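Long-range contact in embryonic developmental protein tofu-6 (PDB 7OCX), which probably takes part in piRNA (21U-RNA) biogenesis as a PETISCO component, pairing with PID-3 through its RNA recognition motif domain: residues Phe19-Ile24 with Gly60-Met65. Residues are numbered along the deposited sequence; the frame is centred on the assembly and turned at random. Where two conformers were deposited one is given.
Sequences FHIRNI and GFVNMM
Phe19 and Val62 form an antiparallel hydrogen-bonded pair: Phe19 N donates to Val62 O at 2.7 Å, running nearly along the carbonyl direction (C=O...N 170°), and Val62 N returns a bond to Phe19 O at 3.0 Å. The next hydrogen-bonded pair, Ile21 and Gly60, repeats the exchange, but Ile21 N sits well above the Gly60 carbonyl plane. A water also donates to Gly60 O and lies 2.8 Å from His20 ND1, tying that ring to the facing backbone. Gly60 presents a bare backbone to Ile24, whose CD1 packs over it 3.6 Å from Gly60 N. On the face bearing Phe19, Ile21 and Val62, the Phe19 ring has its CE2 edge 4.1 Å from Met64 CG, while Ile21 CG1 meets Val62 CG2; helices 30-38 and 67-75 cover this side. The opposite face carries the non-hydrogen-bonded pair His20 and Phe61. With Phe61 CG anti to its own N (chi1 172°), CD1 comes within 3.1 Å of Phe19 O, and the ring meets that of His20 obliquely, planes at 50°. Tyr13 and His94 also meet the Phe61 ring, so an alanine here would probably cost His20 one of its aromatic neighbours, leave Phe19 O without the CD1 contact and open a gap beside Tyr13 and His94. The arrangement is typical of the RNA recognition motif, in which the first and third strands (18-25 and 57-64) of the beta-alpha-beta-beta-alpha-beta fold pair side by side with the two helices on one face.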
loop_
_atom_site.group_PDB
_atom_site.type_symbol
_atom_site.label_atom_id
_atom_site.label_comp_id
_atom_site.label_asym_id
_atom_site.label_seq_id
_atom_site.Cartn_x
_atom_site.Cartn_y
_atom_site.Cartn_z
ATOM N N PHE C 19 -17.975 -14.756 3.644
ATOM C CA PHE C 19 -19.241 -15.416 3.398
ATOM C C PHE C 19 -19.100 -16.927 3.485
ATOM O O PHE C 19 -18.076 -17.494 3.098
ATOM C CB PHE C 19 -19.771 -15.089 2.011
ATOM C CG PHE C 19 -19.983 -13.646 1.776
ATOM C CD1 PHE C 19 -21.066 -12.996 2.339
ATOM C CD2 PHE C 19 -19.094 -12.925 1.002
ATOM C CE1 PHE C 19 -21.257 -11.661 2.118
ATOM C CE2 PHE C 19 -19.284 -11.594 0.768
ATOM C CZ PHE C 19 -20.366 -10.957 1.338
ATOM N N HIS C 20 -20.156 -17.566 3.987
ATOM C CA HIS C 20 -20.360 -18.997 3.821
ATOM C C HIS C 20 -21.212 -19.193 2.574
ATOM O O HIS C 20 -22.169 -18.441 2.343
ATOM C CB HIS C 20 -21.056 -19.608 5.038
ATOM C CG HIS C 20 -20.203 -19.628 6.271
ATOM N ND1 HIS C 20 -19.063 -20.398 6.384
ATOM C CD2 HIS C 20 -20.336 -18.980 7.454
ATOM C CE1 HIS C 20 -18.527 -20.214 7.577
ATOM N NE2 HIS C 20 -19.280 -19.358 8.247
ATOM N N ILE C 21 -20.848 -20.189 1.765
ATOM C CA ILE C 21 -21.464 -20.444 0.469
ATOM C C ILE C 21 -22.032 -21.851 0.467
ATOM O O ILE C 21 -21.294 -22.811 0.715
ATOM C CB ILE C 21 -20.459 -20.338 -0.692
ATOM C CG1 ILE C 21 -19.593 -19.101 -0.575
ATOM C CG2 ILE C 21 -21.226 -20.390 -2.004
ATOM C CD1 ILE C 21 -20.336 -17.844 -0.636
ATOM N N ARG C 22 -23.307 -21.984 0.115
ATOM C CA ARG C 22 -23.924 -23.297 -0.034
ATOM C C ARG C 22 -24.503 -23.430 -1.438
ATOM O O ARG C 22 -24.666 -22.444 -2.163
ATOM C CB ARG C 22 -25.014 -23.500 1.025
ATOM C CG ARG C 22 -24.463 -23.623 2.438
ATOM C CD ARG C 22 -24.624 -25.024 3.002
ATOM N NE ARG C 22 -25.979 -25.263 3.487
ATOM C CZ ARG C 22 -26.858 -26.083 2.923
ATOM N NH1 ARG C 22 -26.567 -26.769 1.829
ATOM N NH2 ARG C 22 -28.059 -26.220 3.478
ATOM N N ASN C 23 -24.827 -24.672 -1.810
ATOM C CA ASN C 23 -25.476 -24.979 -3.085
ATOM C C ASN C 23 -24.555 -24.746 -4.275
ATOM O O ASN C 23 -25.010 -24.376 -5.360
ATOM C CB ASN C 23 -26.768 -24.178 -3.265
ATOM C CG ASN C 23 -27.836 -24.946 -4.027
ATOM O OD1 ASN C 23 -28.154 -26.087 -3.703
ATOM N ND2 ASN C 23 -28.407 -24.306 -5.043
ATOM N N ILE C 24 -23.265 -24.959 -4.082
ATOM C CA ILE C 24 -22.308 -24.884 -5.190
ATOM C C ILE C 24 -22.492 -26.109 -6.082
ATOM O O ILE C 24 -22.611 -27.231 -5.561
ATOM C CB ILE C 24 -20.888 -24.829 -4.647
ATOM C CG1 ILE C 24 -20.711 -23.629 -3.719
ATOM C CG2 ILE C 24 -19.874 -24.786 -5.780
ATOM C CD1 ILE C 24 -19.435 -23.724 -2.913
ATOM N N GLY C 60 -18.797 -24.055 0.632
ATOM C CA GLY C 60 -17.633 -23.219 0.444
ATOM C C GLY C 60 -17.578 -22.016 1.358
ATOM O O GLY C 60 -18.440 -21.786 2.210
ATOM N N PHE C 61 -16.518 -21.251 1.153
ATOM C CA PHE C 61 -16.190 -20.101 1.972
ATOM C C PHE C 61 -15.442 -19.149 1.061
ATOM O O PHE C 61 -14.584 -19.574 0.284
ATOM C CB PHE C 61 -15.329 -20.502 3.153
ATOM C CG PHE C 61 -14.805 -19.367 3.906
ATOM C CD1 PHE C 61 -15.658 -18.611 4.713
ATOM C CD2 PHE C 61 -13.471 -19.053 3.850
ATOM C CE1 PHE C 61 -15.180 -17.542 5.438
ATOM C CE2 PHE C 61 -12.995 -18.022 4.583
ATOM C CZ PHE C 61 -13.852 -17.254 5.386
ATOM N N VAL C 62 -15.809 -17.880 1.117
ATOM C CA VAL C 62 -15.160 -16.839 0.335
ATOM C C VAL C 62 -14.953 -15.635 1.237
ATOM O O VAL C 62 -15.884 -15.225 1.932
ATOM C CB VAL C 62 -15.994 -16.422 -0.891
ATOM C CG1 VAL C 62 -15.337 -15.258 -1.595
ATOM C CG2 VAL C 62 -16.116 -17.566 -1.830
ATOM N N ASN C 63 -13.743 -15.065 1.223
ATOM C CA ASN C 63 -13.464 -13.823 1.935
ATOM C C ASN C 63 -13.056 -12.792 0.888
ATOM O O ASN C 63 -12.121 -13.031 0.111
ATOM C CB ASN C 63 -12.385 -14.031 3.018
ATOM C CG ASN C 63 -12.342 -12.880 4.022
ATOM O OD1 ASN C 63 -13.173 -12.835 4.937
ATOM N ND2 ASN C 63 -11.329 -12.019 3.938
ATOM N N MET C 64 -13.755 -11.662 0.867
ATOM C CA MET C 64 -13.359 -10.603 -0.037
ATOM C C MET C 64 -12.180 -9.833 0.547
ATOM O O MET C 64 -11.876 -9.907 1.740
ATOM C CB MET C 64 -14.523 -9.669 -0.335
ATOM C CG MET C 64 -15.782 -10.318 -0.890
ATOM S SD MET C 64 -15.522 -11.288 -2.358
ATOM C CE MET C 64 -15.301 -9.988 -3.591
ATOM N N MET C 65 -11.485 -9.110 -0.322
ATOM C CA MET C 65 -10.324 -8.361 0.137
ATOM C C MET C 65 -10.714 -7.202 1.043
ATOM O O MET C 65 -9.888 -6.747 1.844
ATOM C CB MET C 65 -9.531 -7.845 -1.060
ATOM C CG MET C 65 -8.239 -7.231 -0.635
ATOM S SD MET C 65 -6.922 -8.357 -0.201
ATOM C CE MET C 65 -7.135 -9.716 -1.345
HETATM O O HOH W 1 -18.291 -22.744 5.126
#